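Local coordinates for mitotic checkpoint control protein kinase BUB1 (Drosophila melanogaster, PDB 6JKK) that works in the mitotic checkpoint at kinetochores, its kinase domain probably binding ATP and phosphorylating protein substrates such as the kinetochore motor CENP-E, at residues N153-L167 against G251-R263. Sequence-based numbering, arbitrary orientation.
Sequences NMDEYVVMHLSCQML and GLVSVMHVLLFGR
Met166 and Leu259 meet tip to tip between two nearly antiparallel helices, the αE and αF pair of the protein kinase C-lobe, and show a knob-into-hole contact in the pairing of these two helices. The knob is Met166, set among Leu252, Val255, Met256 and Leu259. Its chain bends at chi3 (-66°), which turns CE back so that this methyl lies 3.9 Å from Leu259 CD1, while SD rests 3.5 Å from Val255 CG1. Two turns nearer the N-terminus of its helix, Val159 sends CG1 to within 3.7 Å of Leu259 CB and also onto Leu260 CG, wedging between neighbouring side chains of the facing helix. At the opposite end of the segment, Leu167 crosses both Leu252 and the extended Met256 at about a right angle. The axes of helix segments 156-167 and 251-261 approach to 9.4 Å at 160°.

One polar group lies within this apolar seam: Ser163 OG packs against Met256 CG, yet it donates to Val159 O of its own helix, which also accepts from Ser163 N. In the second shell, helix 139-150 brings Cys143 against Met154 and Leu259, and helix 288-299 backs Leu260 with Trp291 and Phe295. Asp155 N-caps helix 156-175 through OD2. Just before this cap, two waters join the backbones: one accepts from Met154 N and donates to Leu259 O, and the other donates to both Met154 O and Leu260 O, each at 2.6 Å.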
loop_
_atom_site.group_PDB
_atom_site.type_symbol
_atom_site.label_atom_id
_atom_site.label_comp_id
_atom_site.label_asym_id
_atom_site.label_seq_id
_atom_site.Cartn_x
_atom_site.Cartn_y
_atom_site.Cartn_z
ATOM N N ASN A 153 -9.582 8.322 19.169
ATOM C CA ASN A 153 -8.940 7.465 18.173
ATOM C C ASN A 153 -10.001 6.788 17.323
ATOM O O ASN A 153 -11.160 6.693 17.739
ATOM C CB ASN A 153 -8.066 6.401 18.845
ATOM C CG ASN A 153 -6.657 6.892 19.130
ATOM O OD1 ASN A 153 -6.069 7.621 18.334
ATOM N ND2 ASN A 153 -6.106 6.487 20.269
ATOM N N MET A 154 -9.617 6.322 16.139
ATOM C CA MET A 154 -10.521 5.503 15.331
ATOM C C MET A 154 -11.034 4.350 16.180
ATOM O O MET A 154 -10.264 3.745 16.939
ATOM C CB MET A 154 -9.813 4.971 14.087
ATOM C CG MET A 154 -10.738 4.207 13.143
ATOM S SD MET A 154 -9.959 3.794 11.569
ATOM C CE MET A 154 -9.197 5.370 11.172
ATOM N N ASP A 155 -12.329 4.061 16.067
ATOM C CA ASP A 155 -12.959 3.014 16.866
ATOM C C ASP A 155 -12.292 1.665 16.626
ATOM O O ASP A 155 -12.000 1.304 15.483
ATOM C CB ASP A 155 -14.445 2.921 16.542
ATOM C CG ASP A 155 -15.149 1.862 17.351
ATOM O OD1 ASP A 155 -15.711 2.196 18.409
ATOM O OD2 ASP A 155 -15.149 0.692 16.923
ATOM N N GLU A 156 -12.055 0.932 17.712
ATOM C CA GLU A 156 -11.327 -0.332 17.656
ATOM C C GLU A 156 -11.919 -1.300 16.637
ATOM O O GLU A 156 -11.188 -1.962 15.901
ATOM C CB GLU A 156 -11.314 -0.991 19.041
ATOM C CG GLU A 156 -10.400 -2.209 19.117
ATOM C CD GLU A 156 -10.688 -3.094 20.303
ATOM O OE1 GLU A 156 -11.596 -2.759 21.095
ATOM O OE2 GLU A 156 -10.009 -4.133 20.441
ATOM N N TYR A 157 -13.244 -1.379 16.587
ATOM C CA TYR A 157 -13.898 -2.334 15.695
ATOM C C TYR A 157 -13.840 -1.894 14.234
ATOM O O TYR A 157 -13.710 -2.729 13.333
ATOM C CB TYR A 157 -15.321 -2.634 16.177
ATOM C CG TYR A 157 -15.307 -3.519 17.401
ATOM C CD1 TYR A 157 -15.101 -2.986 18.670
ATOM C CD2 TYR A 157 -15.459 -4.893 17.284
ATOM C CE1 TYR A 157 -15.071 -3.798 19.789
ATOM C CE2 TYR A 157 -15.429 -5.710 18.396
ATOM C CZ TYR A 157 -15.230 -5.159 19.641
ATOM O OH TYR A 157 -15.200 -5.988 20.741
ATOM N N VAL A 158 -13.896 -0.586 13.995
ATOM C CA VAL A 158 -13.631 -0.075 12.647
ATOM C C VAL A 158 -12.208 -0.449 12.225
ATOM O O VAL A 158 -11.974 -0.853 11.080
ATOM C CB VAL A 158 -13.858 1.451 12.546
ATOM C CG1 VAL A 158 -13.402 1.972 11.197
ATOM C CG2 VAL A 158 -15.325 1.775 12.742
ATOM N N VAL A 159 -11.259 -0.351 13.156
ATOM C CA VAL A 159 -9.879 -0.734 12.843
ATOM C C VAL A 159 -9.783 -2.238 12.540
ATOM O O VAL A 159 -9.066 -2.643 11.620
ATOM C CB VAL A 159 -8.879 -0.321 13.951
ATOM C CG1 VAL A 159 -7.458 -0.752 13.586
ATOM C CG2 VAL A 159 -8.922 1.199 14.184
ATOM N N MET A 160 -10.512 -3.062 13.291
ATOM C CA MET A 160 -10.522 -4.498 13.010
ATOM C C MET A 160 -11.012 -4.770 11.594
ATOM O O MET A 160 -10.465 -5.628 10.887
ATOM C CB MET A 160 -11.428 -5.246 13.983
ATOM C CG MET A 160 -11.023 -5.157 15.419
ATOM S SD MET A 160 -12.124 -6.230 16.338
ATOM C CE MET A 160 -11.882 -5.534 17.971
ATOM N N HIS A 161 -12.054 -4.047 11.185
ATOM C CA HIS A 161 -12.640 -4.230 9.851
ATOM C C HIS A 161 -11.640 -3.855 8.760
ATOM O O HIS A 161 -11.461 -4.592 7.774
ATOM C CB HIS A 161 -13.913 -3.388 9.719
ATOM C CG HIS A 161 -14.820 -3.817 8.602
ATOM N ND1 HIS A 161 -14.496 -3.650 7.274
ATOM C CD2 HIS A 161 -16.051 -4.381 8.622
ATOM C CE1 HIS A 161 -15.482 -4.106 6.521
ATOM N NE2 HIS A 161 -16.439 -4.550 7.315
ATOM N N LEU A 162 -10.991 -2.705 8.937
ATOM C CA LEU A 162 -9.983 -2.234 7.996
ATOM C C LEU A 162 -8.746 -3.137 7.989
ATOM O O LEU A 162 -8.151 -3.361 6.945
ATOM C CB LEU A 162 -9.576 -0.791 8.321
ATOM C CG LEU A 162 -10.624 0.301 8.116
ATOM C CD1 LEU A 162 -10.081 1.665 8.537
ATOM C CD2 LEU A 162 -11.073 0.331 6.659
ATOM N N SER A 163 -8.365 -3.652 9.154
ATOM C CA SER A 163 -7.228 -4.567 9.250
ATOM C C SER A 163 -7.490 -5.881 8.517
ATOM O O SER A 163 -6.594 -6.453 7.888
ATOM C CB SER A 163 -6.906 -4.851 10.717
ATOM O OG SER A 163 -6.501 -3.668 11.373
ATOM N N CYS A 164 -8.722 -6.363 8.617
ATOM C CA CYS A 164 -9.123 -7.585 7.945
ATOM C C CYS A 164 -8.989 -7.400 6.440
ATOM O O CYS A 164 -8.539 -8.299 5.727
ATOM C CB CYS A 164 -10.569 -7.922 8.308
ATOM S SG CYS A 164 -11.100 -9.577 7.827
ATOM N N GLN A 165 -9.389 -6.229 5.960
ATOM C CA GLN A 165 -9.271 -5.917 4.544
ATOM C C GLN A 165 -7.818 -5.826 4.100
ATOM O O GLN A 165 -7.453 -6.367 3.051
ATOM C CB GLN A 165 -9.974 -4.599 4.221
ATOM C CG GLN A 165 -11.482 -4.629 4.377
ATOM C CD GLN A 165 -12.102 -3.285 4.053
ATOM O OE1 GLN A 165 -11.831 -2.713 2.999
ATOM N NE2 GLN A 165 -12.914 -2.761 4.964
ATOM N N MET A 166 -6.999 -5.128 4.883
ATOM C CA MET A 166 -5.594 -4.945 4.527
ATOM C C MET A 166 -4.875 -6.281 4.491
ATOM O O MET A 166 -4.006 -6.498 3.650
ATOM C CB MET A 166 -4.890 -4.000 5.510
ATOM C CG MET A 166 -5.238 -2.538 5.324
ATOM S SD MET A 166 -4.270 -1.474 6.407
ATOM C CE MET A 166 -4.907 -1.989 8.008
ATOM N N LEU A 167 -5.228 -7.168 5.414
ATOM C CA LEU A 167 -4.655 -8.509 5.430
ATOM C C LEU A 167 -5.018 -9.259 4.154
ATOM O O LEU A 167 -4.191 -9.984 3.597
ATOM C CB LEU A 167 -5.153 -9.288 6.651
ATOM C CG LEU A 167 -4.400 -9.024 7.948
ATOM C CD1 LEU A 167 -5.264 -9.395 9.146
ATOM C CD2 LEU A 167 -3.094 -9.797 7.948
ATOM N N GLY A 251 5.217 -3.670 7.801
ATOM C CA GLY A 251 4.501 -2.474 7.381
ATOM C C GLY A 251 3.032 -2.517 7.751
ATOM O O GLY A 251 2.450 -1.507 8.188
ATOM N N LEU A 252 2.437 -3.699 7.583
ATOM C CA LEU A 252 1.043 -3.944 7.944
ATOM C C LEU A 252 0.770 -3.607 9.406
ATOM O O LEU A 252 -0.197 -2.910 9.721
ATOM C CB LEU A 252 0.686 -5.411 7.699
ATOM C CG LEU A 252 -0.373 -5.750 6.654
ATOM C CD1 LEU A 252 -0.737 -7.227 6.733
ATOM C CD2 LEU A 252 -1.612 -4.884 6.819
ATOM N N VAL A 253 1.612 -4.120 10.301
ATOM C CA VAL A 253 1.471 -3.828 11.726
ATOM C C VAL A 253 1.578 -2.334 11.986
ATOM O O VAL A 253 0.802 -1.774 12.767
ATOM C CB VAL A 253 2.515 -4.580 12.576
ATOM C CG1 VAL A 253 2.416 -4.175 14.036
ATOM C CG2 VAL A 253 2.309 -6.067 12.453
ATOM N N SER A 254 2.537 -1.688 11.327
ATOM C CA SER A 254 2.750 -0.262 11.527
ATOM C C SER A 254 1.472 0.507 11.184
ATOM O O SER A 254 1.124 1.472 11.865
ATOM C CB SER A 254 3.934 0.240 10.694
ATOM O OG SER A 254 3.513 0.637 9.400
ATOM N N VAL A 255 0.759 0.063 10.149
ATOM C CA VAL A 255 -0.495 0.714 9.763
ATOM C C VAL A 255 -1.598 0.452 10.796
ATOM O O VAL A 255 -2.337 1.365 11.174
ATOM C CB VAL A 255 -0.982 0.261 8.374
ATOM C CG1 VAL A 255 -2.294 0.952 8.030
ATOM C CG2 VAL A 255 0.056 0.583 7.316
ATOM N N MET A 256 -1.714 -0.795 11.241
ATOM C CA MET A 256 -2.692 -1.135 12.272
ATOM C C MET A 256 -2.429 -0.306 13.524
ATOM O O MET A 256 -3.363 0.155 14.177
ATOM C CB MET A 256 -2.636 -2.626 12.619
ATOM C CG MET A 256 -2.934 -3.569 11.464
ATOM S SD MET A 256 -2.806 -5.264 12.065
ATOM C CE MET A 256 -3.107 -6.171 10.538
ATOM N N HIS A 257 -1.153 -0.105 13.842
ATOM C CA HIS A 257 -0.753 0.663 15.023
ATOM C C HIS A 257 -1.187 2.129 14.943
ATOM O O HIS A 257 -1.649 2.705 15.934
ATOM C CB HIS A 257 0.767 0.568 15.215
ATOM C CG HIS A 257 1.257 1.129 16.513
ATOM N ND1 HIS A 257 1.412 2.481 16.730
ATOM C CD2 HIS A 257 1.647 0.518 17.658
ATOM C CE1 HIS A 257 1.862 2.681 17.957
ATOM N NE2 HIS A 257 2.013 1.505 18.542
ATOM N N VAL A 258 -1.023 2.735 13.770
ATOM C CA VAL A 258 -1.417 4.135 13.581
ATOM C C VAL A 258 -2.931 4.290 13.712
ATOM O O VAL A 258 -3.417 5.259 14.304
ATOM C CB VAL A 258 -0.937 4.683 12.215
ATOM C CG1 VAL A 258 -1.415 6.108 12.008
ATOM C CG2 VAL A 258 0.568 4.646 12.141
ATOM N N LEU A 259 -3.672 3.326 13.165
ATOM C CA LEU A 259 -5.128 3.362 13.202
ATOM C C LEU A 259 -5.634 3.215 14.633
ATOM O O LEU A 259 -6.506 3.965 15.076
ATOM C CB LEU A 259 -5.712 2.248 12.322
ATOM C CG LEU A 259 -5.373 2.291 10.829
ATOM C CD1 LEU A 259 -6.046 1.148 10.084
ATOM C CD2 LEU A 259 -5.792 3.613 10.241
ATOM N N LEU A 260 -5.083 2.241 15.352
ATOM C CA LEU A 260 -5.503 1.955 16.727
ATOM C C LEU A 260 -5.156 3.069 17.716
ATOM O O LEU A 260 -5.955 3.400 18.604
ATOM C CB LEU A 260 -4.861 0.650 17.212
ATOM C CG LEU A 260 -5.526 -0.695 16.933
ATOM C CD1 LEU A 260 -4.682 -1.835 17.474
ATOM C CD2 LEU A 260 -6.919 -0.739 17.544
ATOM N N PHE A 261 -3.961 3.635 17.571
ATOM C CA PHE A 261 -3.397 4.469 18.622
ATOM C C PHE A 261 -3.201 5.937 18.239
ATOM O O PHE A 261 -2.963 6.780 19.106
ATOM C CB PHE A 261 -2.083 3.854 19.137
ATOM C CG PHE A 261 -2.243 2.460 19.693
ATOM C CD1 PHE A 261 -3.119 2.217 20.749
ATOM C CD2 PHE A 261 -1.513 1.401 19.170
ATOM C CE1 PHE A 261 -3.272 0.936 21.266
ATOM C CE2 PHE A 261 -1.655 0.119 19.678
ATOM C CZ PHE A 261 -2.538 -0.117 20.726
ATOM N N GLY A 262 -3.300 6.248 16.951
ATOM C CA GLY A 262 -3.097 7.617 16.501
ATOM C C GLY A 262 -1.635 8.025 16.515
ATOM O O GLY A 262 -1.299 9.192 16.286
ATOM N N ARG A 263 -0.761 7.060 16.784
ATOM C CA ARG A 263 0.669 7.325 16.868
ATOM C C ARG A 263 1.439 6.326 16.024
ATOM O O ARG A 263 0.961 5.223 15.774
ATOM C CB ARG A 263 1.153 7.230 18.314
ATOM C CG ARG A 263 0.699 8.353 19.223
ATOM C CD ARG A 263 1.295 8.167 20.608
ATOM N NE ARG A 263 0.788 6.954 21.242
ATOM C CZ ARG A 263 -0.150 6.938 22.184
ATOM N NH1 ARG A 263 -0.678 8.075 22.621
ATOM N NH2 ARG A 263 -0.553 5.784 22.698
HETATM O O HOH W 1 -6.830 6.688 15.756
HETATM O O HOH W 2 -8.528 2.785 18.631
#